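Aminotransferase (Streptomyces pactum, PDB 4ZM4) belongs to the class-III aminotransferases, a family of pyridoxal-phosphate-dependent enzymes, and binds pyridoxal-5'-phosphate. Local coordinates at residues Asp347-Pro359 with Lys434-Leu446. The protein carries 1 engineered substitution. Residues are numbered along the deposited sequence; the frame is centred on the assembly and turned at random.
Sequences DTVREVFATEKRP and KVAGALQRSLVGL
Leu443 reaches from helix 429-444 into the junction of Val352, Phe353, Glu356 and Arg358. Its CB lies beside Glu356 CG; its CG lies beside the backbone N, anti to the carbonyl carbon (chi1 -72°), and from there CD1 and CD2 take separate partners. CD1 stands over the face of the Phe353 ring, 4.0 Å from its centroid and only 7° off the ring normal, a CH-pi contact; the same methyl also meets Glu356 CG (3.9 Å) and Val352 CG1. CD2 touches the ring at Phe353 CE2 (3.8 Å) and lies near CG of Arg358. One turn before Glu356, Val352 is a knob in the hole formed by Ala436, Leu439, Gln440 and Leu443, its CG1 lying 3.6 Å from the backbone N of Gln440. The axes of segments 347-355 and 434-444 run nearly parallel, 25° apart and 9.7 Å at closest approach. A Schellman motif, with Lys357 at positive phi, closes the last helical turn, and Arg358 beyond it lies against Leu446, whose CD2 sits 3.8 Å above the guanidinium plane, over its centre. A water at the edge of that group accepts from Arg358 NE and donates to Leu443 O, bridging the segments. The C-terminal parts of helices 334-355 and 429-444 thus pack together at the periphery of the chain; Phe353 and Leu446 also touch Leu373 of strand 368-373, while Leu443 meets Leu402 of helix 396-408.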
# COMPACT_ATOMS: atom_id res chain seq x y z
N ASP B 347 34.43 7.11 -8.48
CA ASP B 347 35.86 7.11 -8.86
C ASP B 347 36.47 5.70 -8.76
O ASP B 347 37.17 5.24 -9.67
CB ASP B 347 36.68 8.11 -8.03
CG ASP B 347 36.24 9.57 -8.22
OD1 ASP B 347 35.62 9.91 -9.26
OD2 ASP B 347 36.53 10.39 -7.32
N THR B 348 36.17 5.01 -7.67
CA THR B 348 36.69 3.67 -7.40
C THR B 348 36.26 2.66 -8.45
O THR B 348 37.08 1.93 -8.99
CB THR B 348 36.20 3.17 -6.04
OG1 THR B 348 36.64 4.08 -5.03
CG2 THR B 348 36.75 1.80 -5.75
N VAL B 349 34.97 2.66 -8.77
CA VAL B 349 34.43 1.73 -9.76
C VAL B 349 34.94 2.04 -11.16
O VAL B 349 35.30 1.11 -11.88
CB VAL B 349 32.90 1.72 -9.71
CG1 VAL B 349 32.30 0.93 -10.85
CG2 VAL B 349 32.44 1.14 -8.37
N ARG B 350 35.06 3.31 -11.53
CA ARG B 350 35.73 3.69 -12.80
C ARG B 350 37.18 3.15 -12.92
O ARG B 350 37.55 2.61 -13.96
CB ARG B 350 35.76 5.22 -12.99
CG ARG B 350 34.51 5.78 -13.65
CD ARG B 350 34.64 7.24 -14.09
NE ARG B 350 33.33 7.89 -14.07
CZ ARG B 350 32.36 7.70 -14.97
NH1 ARG B 350 32.54 6.90 -16.02
NH2 ARG B 350 31.18 8.30 -14.82
N GLU B 351 37.98 3.29 -11.87
CA GLU B 351 39.35 2.80 -11.88
C GLU B 351 39.33 1.28 -12.08
O GLU B 351 40.06 0.74 -12.91
CB GLU B 351 40.08 3.19 -10.59
CG GLU B 351 41.55 2.84 -10.53
CD GLU B 351 42.15 3.00 -9.12
OE1 GLU B 351 41.71 3.91 -8.37
OE2 GLU B 351 43.07 2.21 -8.75
N VAL B 352 38.50 0.57 -11.32
CA VAL B 352 38.51 -0.89 -11.37
C VAL B 352 38.18 -1.39 -12.78
O VAL B 352 38.79 -2.33 -13.26
CB VAL B 352 37.57 -1.50 -10.31
CG1 VAL B 352 37.37 -3.00 -10.54
CG2 VAL B 352 38.14 -1.26 -8.92
N PHE B 353 37.20 -0.77 -13.43
CA PHE B 353 36.84 -1.15 -14.81
C PHE B 353 37.92 -0.72 -15.82
O PHE B 353 38.17 -1.43 -16.80
CB PHE B 353 35.46 -0.59 -15.20
CG PHE B 353 34.30 -1.39 -14.66
CD1 PHE B 353 33.88 -1.25 -13.34
CD2 PHE B 353 33.62 -2.27 -15.46
CE1 PHE B 353 32.82 -1.98 -12.84
CE2 PHE B 353 32.55 -3.00 -14.97
CZ PHE B 353 32.16 -2.85 -13.65
N ALA B 354 38.51 0.45 -15.61
CA ALA B 354 39.57 0.96 -16.50
C ALA B 354 40.77 0.03 -16.45
O ALA B 354 41.28 -0.37 -17.49
CB ALA B 354 39.96 2.40 -16.13
N THR B 355 41.23 -0.28 -15.25
CA THR B 355 42.37 -1.18 -15.06
C THR B 355 42.16 -2.53 -15.73
O THR B 355 43.10 -3.12 -16.27
CB THR B 355 42.64 -1.37 -13.55
OG1 THR B 355 42.91 -0.09 -12.95
CG2 THR B 355 43.83 -2.27 -13.31
N GLU B 356 40.93 -3.03 -15.70
CA GLU B 356 40.57 -4.28 -16.37
C GLU B 356 40.26 -4.09 -17.85
O GLU B 356 40.02 -5.07 -18.55
CB GLU B 356 39.36 -4.91 -15.67
CG GLU B 356 39.68 -5.30 -14.22
CD GLU B 356 40.88 -6.21 -14.11
OE1 GLU B 356 40.96 -7.18 -14.89
OE2 GLU B 356 41.74 -5.93 -13.24
N LYS B 357 40.23 -2.85 -18.32
CA LYS B 357 39.91 -2.55 -19.71
C LYS B 357 38.51 -3.06 -20.12
O LYS B 357 38.32 -3.53 -21.24
CB LYS B 357 41.01 -3.07 -20.64
CG LYS B 357 42.40 -2.63 -20.22
CD LYS B 357 43.46 -2.94 -21.26
CE LYS B 357 44.87 -2.62 -20.75
NZ LYS B 357 45.88 -2.59 -21.84
N ARG B 358 37.55 -2.92 -19.21
CA ARG B 358 36.15 -3.19 -19.49
C ARG B 358 35.43 -1.86 -19.65
O ARG B 358 35.38 -1.09 -18.70
CB ARG B 358 35.51 -3.94 -18.32
CG ARG B 358 36.07 -5.31 -18.08
CD ARG B 358 35.55 -6.28 -19.12
NE ARG B 358 35.95 -7.66 -18.84
CZ ARG B 358 35.59 -8.69 -19.58
NH1 ARG B 358 34.81 -8.52 -20.64
NH2 ARG B 358 36.01 -9.89 -19.27
N PRO B 359 34.86 -1.59 -20.84
CA PRO B 359 34.08 -0.38 -20.93
C PRO B 359 32.83 -0.44 -20.04
O PRO B 359 32.19 -1.49 -19.89
CB PRO B 359 33.72 -0.27 -22.41
CG PRO B 359 33.93 -1.63 -22.98
CD PRO B 359 34.98 -2.28 -22.14
N LYS B 434 36.48 -2.40 -0.04
CA LYS B 434 36.12 -3.82 -0.18
C LYS B 434 35.31 -4.08 -1.43
O LYS B 434 35.48 -5.10 -2.09
CB LYS B 434 35.33 -4.33 1.02
CG LYS B 434 36.14 -4.46 2.30
CD LYS B 434 35.39 -5.27 3.35
CE LYS B 434 36.12 -5.24 4.69
NZ LYS B 434 35.47 -6.14 5.69
N VAL B 435 34.40 -3.18 -1.77
CA VAL B 435 33.58 -3.37 -2.96
C VAL B 435 34.48 -3.42 -4.20
O VAL B 435 34.32 -4.27 -5.07
CB VAL B 435 32.51 -2.28 -3.09
CG1 VAL B 435 31.90 -2.28 -4.49
CG2 VAL B 435 31.44 -2.48 -2.01
N ALA B 436 35.44 -2.50 -4.24
CA ALA B 436 36.43 -2.44 -5.33
C ALA B 436 37.12 -3.79 -5.55
O ALA B 436 37.14 -4.31 -6.66
CB ALA B 436 37.46 -1.36 -5.02
N GLY B 437 37.69 -4.33 -4.48
CA GLY B 437 38.32 -5.62 -4.50
C GLY B 437 37.39 -6.68 -5.04
O GLY B 437 37.77 -7.46 -5.92
N ALA B 438 36.15 -6.70 -4.53
CA ALA B 438 35.17 -7.70 -4.95
C ALA B 438 34.83 -7.56 -6.44
O ALA B 438 34.67 -8.56 -7.12
CB ALA B 438 33.92 -7.62 -4.08
N LEU B 439 34.73 -6.34 -6.95
CA LEU B 439 34.40 -6.11 -8.36
C LEU B 439 35.56 -6.47 -9.26
O LEU B 439 35.35 -6.99 -10.36
CB LEU B 439 33.93 -4.66 -8.61
CG LEU B 439 32.53 -4.34 -8.05
CD1 LEU B 439 32.26 -2.83 -8.06
CD2 LEU B 439 31.45 -5.07 -8.83
N GLN B 440 36.77 -6.13 -8.82
CA GLN B 440 38.02 -6.52 -9.51
C GLN B 440 38.09 -8.05 -9.69
O GLN B 440 38.24 -8.56 -10.80
CB GLN B 440 39.22 -5.99 -8.71
CG GLN B 440 40.43 -6.90 -8.57
CD GLN B 440 41.34 -6.83 -9.77
OE1 GLN B 440 41.51 -5.76 -10.36
NE2 GLN B 440 41.94 -7.96 -10.14
N ARG B 441 37.92 -8.78 -8.59
CA ARG B 441 37.95 -10.24 -8.62
C ARG B 441 36.86 -10.81 -9.53
O ARG B 441 37.11 -11.74 -10.30
CB ARG B 441 37.84 -10.79 -7.19
CG ARG B 441 39.19 -11.21 -6.60
CD ARG B 441 39.39 -10.92 -5.11
NE ARG B 441 38.16 -11.00 -4.34
CZ ARG B 441 37.83 -10.17 -3.35
NH1 ARG B 441 38.64 -9.18 -2.97
NH2 ARG B 441 36.66 -10.33 -2.72
N SER B 442 35.67 -10.21 -9.51
CA SER B 442 34.57 -10.68 -10.34
C SER B 442 34.83 -10.44 -11.82
O SER B 442 34.47 -11.26 -12.67
CB SER B 442 33.26 -10.02 -9.90
OG SER B 442 33.05 -10.20 -8.51
N LEU B 443 35.44 -9.31 -12.16
CA LEU B 443 35.70 -9.01 -13.58
C LEU B 443 36.73 -9.99 -14.14
O LEU B 443 36.64 -10.38 -15.29
CB LEU B 443 36.17 -7.56 -13.79
CG LEU B 443 35.15 -6.45 -13.63
CD1 LEU B 443 35.85 -5.10 -13.56
CD2 LEU B 443 34.11 -6.45 -14.75
N VAL B 444 37.71 -10.37 -13.33
CA VAL B 444 38.75 -11.28 -13.78
C VAL B 444 38.14 -12.65 -14.12
O VAL B 444 38.63 -13.33 -15.04
CB VAL B 444 39.93 -11.36 -12.76
CG1 VAL B 444 40.98 -12.37 -13.19
CG2 VAL B 444 40.58 -9.99 -12.60
N GLY B 445 37.05 -13.02 -13.45
CA GLY B 445 36.32 -14.26 -13.75
C GLY B 445 35.35 -14.18 -14.94
O GLY B 445 34.69 -15.16 -15.28
N LEU B 446 35.24 -13.01 -15.54
CA LEU B 446 34.25 -12.76 -16.59
C LEU B 446 34.73 -13.31 -17.93
O LEU B 446 33.93 -13.55 -18.81
CB LEU B 446 33.96 -11.26 -16.70
CG LEU B 446 32.63 -10.77 -17.27
CD1 LEU B 446 31.44 -11.25 -16.47
CD2 LEU B 446 32.60 -9.25 -17.33
O HOH W 1 37.56 -8.85 -17.03